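Local atomic coordinates of 6-phosphogluconate dehydratase (PDB entry 2GP4), a protein that probably catalyses the dehydration of 6-phosphogluconate to 2-keto-3-deoxy-6-phosphogluconate in the Entner-Doudoroff pathway, using an iron-sulfur cluster that is absent from this apo form. Residues D341-L346 with G438-L443; G448-K453 with I543-E548; H461-A466 with D567-E572. One frame throughout, in Å; residues are numbered along the deposited sequence.

Contact 1: D341-L346 with G438-L443; sequences DDFSEL and GGLKLL
S344 and K441 bring a helix and an outer strand of the sheet together: their CA atoms lie 4.7 Å apart, and the axes of helix 341-346 and strand 440-443 approach to 6.6 Å, with 132° between their N-to-C directions. The backbones are close enough for a CA-H...O contact, in which S344 CA faces L440 O at 3.3 Å, nearly straight at the hydrogen (167°). How a small polar side chain joins a helix to a strand is illustrated by S344. With OG anti to the backbone N (chi1 -175°), its hydroxyl oxygen reaches the strand and accepts two hydrogen bonds, one from the backbone amide L442 N at 3.1 Å and one from K441 NZ at 3.0 Å. The lysine chain, bent at chi2 and chi3, folds back to the helix although its CB points away from it, and NZ also donates to S344 O at 3.0 Å, meeting that carbonyl from above its plane. The same ammonium group forms a salt bridge with D348, so its charge is gripped by the S344 hydroxyl and carbonyl and by a carboxylate just past the helix end. Contacts of the leucines flank this polar centre. L440 CD1 lies 3.8 Å from F343 CD1, the two side chains running side by side in the same direction, while L442 CB rests against S344 CB. At the other end, the L442 methyl CD2 rests against carboxylate oxygen D341 OD2, whose companion OD1 is paired with R449. Around the contact, the F343 side chain packs on I311 of helix 304-316 and on T324 and V328 of helix 322-333, D342 and E345 form salt bridges with R31 of helix 23-51, and strand 440-445 pairs with strand 448-453.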
loop_
_atom_site.group_PDB
_atom_site.type_symbol
_atom_site.label_atom_id
_atom_site.label_comp_id
_atom_site.label_asym_id
_atom_site.label_seq_id
_atom_site.Cartn_x
_atom_site.Cartn_y
_atom_site.Cartn_z
ATOM N N ASP A 341 -13.509 -3.694 6.116
ATOM C CA ASP A 341 -14.838 -3.614 5.501
ATOM C C ASP A 341 -14.844 -2.566 4.386
ATOM O O ASP A 341 -15.519 -2.740 3.371
ATOM C CB ASP A 341 -15.906 -3.268 6.531
ATOM C CG ASP A 341 -15.952 -4.246 7.684
ATOM O OD1 ASP A 341 -15.396 -3.925 8.752
ATOM O OD2 ASP A 341 -16.555 -5.327 7.534
ATOM N N ASP A 342 -14.095 -1.477 4.582
ATOM C CA ASP A 342 -13.947 -0.462 3.545
ATOM C C ASP A 342 -13.267 -1.043 2.310
ATOM O O ASP A 342 -13.756 -0.869 1.204
ATOM C CB ASP A 342 -13.162 0.751 4.051
ATOM C CG ASP A 342 -13.756 1.357 5.317
ATOM O OD1 ASP A 342 -14.997 1.332 5.495
ATOM O OD2 ASP A 342 -12.965 1.868 6.137
ATOM N N PHE A 343 -12.152 -1.747 2.513
ATOM C CA PHE A 343 -11.363 -2.296 1.407
ATOM C C PHE A 343 -12.153 -3.325 0.605
ATOM O O PHE A 343 -12.193 -3.267 -0.628
ATOM C CB PHE A 343 -10.059 -2.920 1.920
ATOM C CG PHE A 343 -8.975 -1.919 2.203
ATOM C CD1 PHE A 343 -8.098 -1.520 1.198
ATOM C CD2 PHE A 343 -8.821 -1.383 3.473
ATOM C CE1 PHE A 343 -7.095 -0.596 1.453
ATOM C CE2 PHE A 343 -7.815 -0.461 3.738
ATOM C CZ PHE A 343 -6.953 -0.067 2.726
ATOM N N SER A 344 -12.783 -4.248 1.328
ATOM C CA SER A 344 -13.506 -5.376 0.755
ATOM C C SER A 344 -14.725 -4.917 -0.043
ATOM O O SER A 344 -14.987 -5.432 -1.130
ATOM C CB SER A 344 -13.920 -6.343 1.875
ATOM O OG SER A 344 -14.529 -7.515 1.377
ATOM N N GLU A 345 -15.449 -3.934 0.487
ATOM C CA GLU A 345 -16.652 -3.420 -0.173
ATOM C C GLU A 345 -16.330 -2.487 -1.343
ATOM O O GLU A 345 -17.066 -2.455 -2.336
ATOM C CB GLU A 345 -17.624 -2.793 0.845
ATOM C CG GLU A 345 -18.282 -3.858 1.732
ATOM C CD GLU A 345 -18.947 -3.331 2.998
ATOM O OE1 GLU A 345 -19.125 -2.100 3.145
ATOM O OE2 GLU A 345 -19.309 -4.178 3.854
ATOM N N LEU A 346 -15.227 -1.752 -1.239
ATOM C CA LEU A 346 -14.744 -0.940 -2.356
ATOM C C LEU A 346 -14.271 -1.818 -3.498
ATOM O O LEU A 346 -14.546 -1.524 -4.668
ATOM C CB LEU A 346 -13.617 -0.000 -1.927
ATOM C CG LEU A 346 -14.046 1.241 -1.144
ATOM C CD1 LEU A 346 -12.847 1.947 -0.563
ATOM C CD2 LEU A 346 -14.880 2.193 -2.008
ATOM N N GLY A 438 -11.668 -5.591 -7.641
ATOM C CA GLY A 438 -10.287 -5.542 -7.170
ATOM C C GLY A 438 -9.743 -6.804 -6.514
ATOM O O GLY A 438 -8.557 -6.871 -6.176
ATOM N N GLY A 439 -10.600 -7.800 -6.315
ATOM C CA GLY A 439 -10.176 -9.082 -5.748
ATOM C C GLY A 439 -9.701 -9.079 -4.300
ATOM O O GLY A 439 -9.108 -10.059 -3.851
ATOM N N LEU A 440 -9.946 -7.992 -3.567
ATOM C CA LEU A 440 -9.560 -7.918 -2.156
ATOM C C LEU A 440 -10.761 -8.194 -1.257
ATOM O O LEU A 440 -11.656 -7.360 -1.153
ATOM C CB LEU A 440 -8.987 -6.541 -1.820
ATOM C CG LEU A 440 -7.729 -6.369 -0.953
ATOM C CD1 LEU A 440 -7.733 -4.978 -0.341
ATOM C CD2 LEU A 440 -7.561 -7.431 0.131
ATOM N N LYS A 441 -10.781 -9.357 -0.611
ATOM C CA LYS A 441 -11.913 -9.737 0.243
ATOM C C LYS A 441 -11.564 -9.907 1.720
ATOM O O LYS A 441 -10.479 -10.382 2.076
ATOM C CB LYS A 441 -12.595 -11.017 -0.271
ATOM C CG LYS A 441 -13.267 -10.904 -1.658
ATOM C CD LYS A 441 -14.037 -9.594 -1.862
ATOM C CE LYS A 441 -15.331 -9.560 -1.067
ATOM N NZ LYS A 441 -15.989 -8.241 -1.193
ATOM N N LEU A 442 -12.507 -9.523 2.573
ATOM C CA LEU A 442 -12.402 -9.757 4.006
ATOM C C LEU A 442 -12.861 -11.172 4.351
ATOM O O LEU A 442 -13.859 -11.658 3.818
ATOM C CB LEU A 442 -13.247 -8.721 4.760
ATOM C CG LEU A 442 -13.498 -8.869 6.263
ATOM C CD1 LEU A 442 -12.217 -8.728 7.094
ATOM C CD2 LEU A 442 -14.525 -7.850 6.679
ATOM N N LEU A 443 -12.131 -11.831 5.241
ATOM C CA LEU A 443 -12.565 -13.121 5.773
ATOM C C LEU A 443 -12.842 -12.993 7.270
ATOM O O LEU A 443 -12.023 -12.439 8.010
ATOM C CB LEU A 443 -11.534 -14.220 5.483
ATOM C CG LEU A 443 -11.174 -14.486 4.010
ATOM C CD1 LEU A 443 -9.907 -15.314 3.897
ATOM C CD2 LEU A 443 -12.315 -15.142 3.219
#

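Contact 2: G448-K453 with I543-E548; sequences GRAVIK and IHLTPE
R449 and V451 hold strand 448-453 to the segment 543-548 through two antiparallel hydrogen-bonded pairs, a worked case of how a sheet absorbs an extra residue. At V451 the pairing with I543 is regular: V451 N donates to I543 O at 3.0 Å, in the carbonyl plane, and I543 N returns a bond to V451 O at 2.9 Å that is almost straight (174°). At R449 it is uneven, since R449 N to T546 O is well aligned at 3.0 Å whereas T546 N to R449 O is bent and weak. Side chains follow the backbone. V451 CG2 packs on I543 CG1 at 3.7 Å and also sits over one face of the H544 ring. A450 CB turns toward the opposite strand, 3.2 Å from I543 O, with L545 CD1 farther along on its flank. G448 CA passes 3.4 Å from T546 O in a CA-H...O contact, and a side chain at G448 would collide with that oxygen. In the next shell, T546 OG1, placed beside its own backbone N (chi1 -57°), donates to H544 O at 2.7 Å and braces the corner that the chain turns at H544. W340 of helix 340-347 touches R449, V451 and H544, and the R449 guanidinium runs out to a salt bridge with E615. One residue, A450, set against two, H544 and L545, between the paired positions makes this a beta bulge, here within the mixed sheet of the C-terminal, mainly beta-sheet domain, described as trefoil-like.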
loop_
_atom_site.group_PDB
_atom_site.type_symbol
_atom_site.label_atom_id
_atom_site.label_comp_id
_atom_site.label_asym_id
_atom_site.label_seq_id
_atom_site.Cartn_x
_atom_site.Cartn_y
_atom_site.Cartn_z
ATOM N N GLY A 448 -11.016 -15.270 13.513
ATOM C CA GLY A 448 -10.815 -13.824 13.581
ATOM C C GLY A 448 -11.083 -13.109 12.269
ATOM O O GLY A 448 -12.113 -13.322 11.633
ATOM N N ARG A 449 -10.152 -12.248 11.873
ATOM C CA ARG A 449 -10.289 -11.464 10.652
ATOM C C ARG A 449 -8.997 -11.536 9.846
ATOM O O ARG A 449 -7.903 -11.412 10.401
ATOM C CB ARG A 449 -10.636 -10.007 10.982
ATOM C CG ARG A 449 -11.980 -9.818 11.706
ATOM C CD ARG A 449 -12.154 -8.396 12.286
ATOM N NE ARG A 449 -12.143 -7.365 11.244
ATOM C CZ ARG A 449 -13.202 -7.007 10.520
ATOM N NH1 ARG A 449 -14.380 -7.593 10.711
ATOM N NH2 ARG A 449 -13.085 -6.065 9.594
ATOM N N ALA A 450 -9.130 -11.750 8.540
ATOM C CA ALA A 450 -7.989 -11.735 7.629
ATOM C C ALA A 450 -8.392 -11.142 6.279
ATOM O O ALA A 450 -9.552 -10.813 6.057
ATOM C CB ALA A 450 -7.433 -13.146 7.457
ATOM N N VAL A 451 -7.431 -10.994 5.379
ATOM C CA VAL A 451 -7.735 -10.601 4.007
ATOM C C VAL A 451 -7.216 -11.658 3.031
ATOM O O VAL A 451 -6.337 -12.453 3.371
ATOM C CB VAL A 451 -7.202 -9.180 3.650
ATOM C CG1 VAL A 451 -7.900 -8.109 4.493
ATOM C CG2 VAL A 451 -5.696 -9.092 3.813
ATOM N N ILE A 452 -7.785 -11.665 1.829
ATOM C CA ILE A 452 -7.391 -12.584 0.769
ATOM C C ILE A 452 -7.457 -11.878 -0.586
ATOM O O ILE A 452 -8.404 -11.126 -0.852
ATOM C CB ILE A 452 -8.267 -13.893 0.770
ATOM C CG1 ILE A 452 -7.765 -14.902 -0.273
ATOM C CG2 ILE A 452 -9.756 -13.575 0.563
ATOM C CD1 ILE A 452 -8.233 -16.337 -0.041
ATOM N N LYS A 453 -6.435 -12.107 -1.417
ATOM C CA LYS A 453 -6.487 -11.742 -2.827
ATOM C C LYS A 453 -6.917 -12.930 -3.677
ATOM O O LYS A 453 -6.232 -13.961 -3.723
ATOM C CB LYS A 453 -5.148 -11.196 -3.328
ATOM C CG LYS A 453 -4.900 -9.723 -2.990
ATOM C CD LYS A 453 -5.989 -8.768 -3.494
ATOM C CE LYS A 453 -6.053 -8.703 -5.014
ATOM N NZ LYS A 453 -4.761 -8.301 -5.639
ATOM N N ILE A 543 -4.386 -14.058 4.864
ATOM C CA ILE A 543 -3.190 -13.370 5.376
ATOM C C ILE A 543 -3.549 -12.256 6.365
ATOM O O ILE A 543 -4.698 -11.805 6.409
ATOM C CB ILE A 543 -2.312 -12.785 4.221
ATOM C CG1 ILE A 543 -3.085 -11.739 3.403
ATOM C CG2 ILE A 543 -1.782 -13.896 3.317
ATOM C CD1 ILE A 543 -2.222 -10.909 2.464
ATOM N N HIS A 544 -2.563 -11.807 7.148
ATOM C CA HIS A 544 -2.775 -10.757 8.161
ATOM C C HIS A 544 -3.770 -11.193 9.252
ATOM O O HIS A 544 -4.350 -10.347 9.939
ATOM C CB HIS A 544 -3.243 -9.434 7.512
ATOM C CG HIS A 544 -2.338 -8.929 6.430
ATOM N ND1 HIS A 544 -2.447 -7.664 5.902
ATOM C CD2 HIS A 544 -1.308 -9.520 5.776
ATOM C CE1 HIS A 544 -1.527 -7.495 4.968
ATOM N NE2 HIS A 544 -0.822 -8.608 4.873
ATOM N N LEU A 545 -3.952 -12.507 9.407
ATOM C CA LEU A 545 -4.846 -13.055 10.433
ATOM C C LEU A 545 -4.623 -12.401 11.795
ATOM O O LEU A 545 -3.488 -12.248 12.262
ATOM C CB LEU A 545 -4.728 -14.584 10.547
ATOM C CG LEU A 545 -5.732 -15.254 11.497
ATOM C CD1 LEU A 545 -7.183 -14.916 11.137
ATOM C CD2 LEU A 545 -5.537 -16.764 11.547
ATOM N N THR A 546 -5.735 -12.022 12.412
ATOM C CA THR A 546 -5.743 -11.225 13.617
ATOM C C THR A 546 -6.915 -11.683 14.487
ATOM O O THR A 546 -8.021 -11.908 13.967
ATOM C CB THR A 546 -5.850 -9.721 13.266
ATOM O OG1 THR A 546 -4.767 -9.363 12.393
ATOM C CG2 THR A 546 -5.791 -8.841 14.518
ATOM N N PRO A 547 -6.677 -11.841 15.810
ATOM C CA PRO A 547 -5.399 -11.645 16.523
ATOM C C PRO A 547 -4.317 -12.641 16.107
ATOM O O PRO A 547 -4.624 -13.801 15.818
ATOM C CB PRO A 547 -5.780 -11.862 17.997
ATOM C CG PRO A 547 -7.254 -11.669 18.054
ATOM C CD PRO A 547 -7.753 -12.217 16.745
ATOM N N GLU A 548 -3.067 -12.185 16.060
ATOM C CA GLU A 548 -1.942 -13.061 15.739
ATOM C C GLU A 548 -1.728 -14.103 16.841
ATOM O O GLU A 548 -2.355 -14.023 17.905
ATOM C CB GLU A 548 -0.658 -12.264 15.442
ATOM C CG GLU A 548 -0.035 -11.490 16.598
ATOM C CD GLU A 548 1.311 -10.872 16.209
ATOM O OE1 GLU A 548 1.360 -9.654 15.915
ATOM O OE2 GLU A 548 2.327 -11.605 16.178
#

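Contact 3: H461-A466 with D567-E572; sequences HRVVEA and DALTGE
D567 OD1, which rests 3.7 Å from V463 CG2, is gripped by the turn that follows it: T570 N donates to it at 2.8 Å from above the carboxylate plane, and L569 N adds a weak bond at 3.0 Å. Acceptance from the amide three residues on makes this an Asx motif. The backbone repeats the theme, as G571 N and E572 N, the second weakly, both turn to D567 O in a G1 beta bulge. The general lesson is that a tight connection between neighbouring strands can be stapled by its first residue, here between strands 563-567 and 572-575. With CG anti to the backbone N (chi1 -164°), the carboxylate lies alongside V463, the two side chains pointing the same way; each V463 methyl faces part of it, CG1 being 3.9 Å from D567 OD2. V463 and D567 form an antiparallel non-hydrogen-bonded pair, and their CA atoms are 4.5 Å apart. Exchanging D567 for an alanine would probably leave the amides of T570 and L569 without their side-chain acceptor and take away the contact beside the V463 methyls. Beyond the pair, V463 CG2 also touches L569 CB at 4.1 Å, so one valine methyl is shared between the carboxylate and the turn. R462 extends away, its NE donating to V457 O, while its CB remains near A568 CB. Where the pairing ends, the backbone bond from A568 N to R462 O is 2.9 Å long with an angle of 161° at the hydrogen.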
loop_
_atom_site.group_PDB
_atom_site.type_symbol
_atom_site.label_atom_id
_atom_site.label_comp_id
_atom_site.label_asym_id
_atom_site.label_seq_id
_atom_site.Cartn_x
_atom_site.Cartn_y
_atom_site.Cartn_z
ATOM N N HIS A 461 -10.860 -22.914 -6.992
ATOM C CA HIS A 461 -9.901 -22.941 -5.883
ATOM C C HIS A 461 -10.183 -21.922 -4.770
ATOM O O HIS A 461 -9.353 -21.754 -3.873
ATOM C CB HIS A 461 -8.458 -22.751 -6.399
ATOM C CG HIS A 461 -7.995 -23.816 -7.347
ATOM N ND1 HIS A 461 -7.286 -23.529 -8.496
ATOM C CD2 HIS A 461 -8.140 -25.163 -7.322
ATOM C CE1 HIS A 461 -7.009 -24.652 -9.135
ATOM N NE2 HIS A 461 -7.519 -25.658 -8.446
ATOM N N ARG A 462 -11.338 -21.256 -4.818
ATOM C CA ARG A 462 -11.664 -20.195 -3.848
ATOM C C ARG A 462 -12.289 -20.693 -2.544
ATOM O O ARG A 462 -12.479 -19.915 -1.604
ATOM C CB ARG A 462 -12.547 -19.109 -4.487
ATOM C CG ARG A 462 -11.782 -18.182 -5.430
ATOM C CD ARG A 462 -12.666 -17.114 -6.051
ATOM N NE ARG A 462 -11.948 -16.412 -7.114
ATOM C CZ ARG A 462 -12.437 -15.410 -7.843
ATOM N NH1 ARG A 462 -13.669 -14.955 -7.643
ATOM N NH2 ARG A 462 -11.679 -14.854 -8.777
ATOM N N VAL A 463 -12.609 -21.983 -2.491
ATOM C CA VAL A 463 -13.137 -22.616 -1.282
ATOM C C VAL A 463 -12.320 -23.871 -0.980
ATOM O O VAL A 463 -12.293 -24.799 -1.786
ATOM C CB VAL A 463 -14.645 -22.999 -1.435
ATOM C CG1 VAL A 463 -15.172 -23.670 -0.169
ATOM C CG2 VAL A 463 -15.491 -21.777 -1.781
ATOM N N VAL A 464 -11.648 -23.887 0.169
ATOM C CA VAL A 464 -10.911 -25.064 0.616
ATOM C C VAL A 464 -11.266 -25.395 2.063
ATOM O O VAL A 464 -11.118 -24.560 2.960
ATOM C CB VAL A 464 -9.367 -24.910 0.478
ATOM C CG1 VAL A 464 -8.633 -26.131 1.064
ATOM C CG2 VAL A 464 -8.956 -24.697 -0.976
ATOM N N GLU A 465 -11.756 -26.615 2.264
ATOM C CA GLU A 465 -11.991 -27.164 3.586
ATOM C C GLU A 465 -11.115 -28.409 3.713
ATOM O O GLU A 465 -11.340 -29.411 3.026
ATOM C CB GLU A 465 -13.468 -27.501 3.776
ATOM C CG GLU A 465 -13.833 -27.916 5.195
ATOM C CD GLU A 465 -15.276 -28.376 5.320
ATOM O OE1 GLU A 465 -16.187 -27.528 5.217
ATOM O OE2 GLU A 465 -15.498 -29.587 5.529
ATOM N N ALA A 466 -10.107 -28.324 4.578
ATOM C CA ALA A 466 -9.057 -29.332 4.651
ATOM C C ALA A 466 -8.393 -29.366 6.034
ATOM O O ALA A 466 -8.393 -28.356 6.738
ATOM C CB ALA A 466 -8.021 -29.062 3.577
ATOM N N ASP A 567 -13.268 -19.995 2.968
ATOM C CA ASP A 567 -14.310 -19.755 1.986
ATOM C C ASP A 567 -14.251 -18.298 1.534
ATOM O O ASP A 567 -14.730 -17.400 2.227
ATOM C CB ASP A 567 -15.680 -20.093 2.586
ATOM C CG ASP A 567 -16.769 -20.232 1.536
ATOM O OD1 ASP A 567 -16.869 -19.366 0.637
ATOM O OD2 ASP A 567 -17.542 -21.214 1.622
ATOM N N ALA A 568 -13.658 -18.074 0.365
ATOM C CA ALA A 568 -13.520 -16.727 -0.193
ATOM C C ALA A 568 -14.789 -16.284 -0.909
ATOM O O ALA A 568 -14.926 -15.123 -1.297
ATOM C CB ALA A 568 -12.321 -16.659 -1.124
ATOM N N LEU A 569 -15.714 -17.221 -1.076
ATOM C CA LEU A 569 -16.997 -16.967 -1.717
ATOM C C LEU A 569 -17.953 -16.263 -0.748
ATOM O O LEU A 569 -18.586 -15.269 -1.104
ATOM C CB LEU A 569 -17.610 -18.295 -2.166
ATOM C CG LEU A 569 -18.220 -18.486 -3.555
ATOM C CD1 LEU A 569 -19.014 -19.792 -3.551
ATOM C CD2 LEU A 569 -19.099 -17.316 -3.994
ATOM N N THR A 570 -18.062 -16.789 0.472
ATOM C CA THR A 570 -18.953 -16.209 1.481
ATOM C C THR A 570 -18.222 -15.248 2.407
ATOM O O THR A 570 -18.848 -14.405 3.041
ATOM C CB THR A 570 -19.679 -17.289 2.329
ATOM O OG1 THR A 570 -18.720 -18.197 2.887
ATOM C CG2 THR A 570 -20.681 -18.069 1.481
ATOM N N GLY A 571 -16.899 -15.370 2.473
ATOM C CA GLY A 571 -16.087 -14.529 3.344
ATOM C C GLY A 571 -15.892 -15.187 4.694
ATOM O O GLY A 571 -15.660 -14.519 5.701
ATOM N N GLU A 572 -15.995 -16.510 4.709
ATOM C CA GLU A 572 -15.898 -17.280 5.936
ATOM C C GLU A 572 -14.490 -17.848 6.122
ATOM O O GLU A 572 -13.885 -18.362 5.179
ATOM C CB GLU A 572 -16.942 -18.406 5.947
ATOM C CG GLU A 572 -17.224 -19.003 7.335
ATOM C CD GLU A 572 -18.025 -20.316 7.294
ATOM O OE1 GLU A 572 -18.441 -20.752 6.194
ATOM O OE2 GLU A 572 -18.236 -20.915 8.374
#

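How the contacts relate
All three contacts reach one eight-stranded mixed sheet, with centres 12 to 15 Å apart. Contact 1 comes first along the chain and closes before the others open, joining helix 340-347 of the N-terminal region to outermost strand 440-445. Contact 2 lies one strand further in, and L443 N to A450 O, at 2.9 Å, is among the probable backbone bonds linking the two. Contacts 2 and 3 interleave along the sequence. Although contact 3 belongs to the opposite end of the strand order, L443 CD2 packs 3.5 Å from D567 O, so residues from near the two ends of that order meet. Contact 1 thus joins the N-terminal and C-terminal regions, whereas contacts 2 and 3 hold strands together within the C-terminal one.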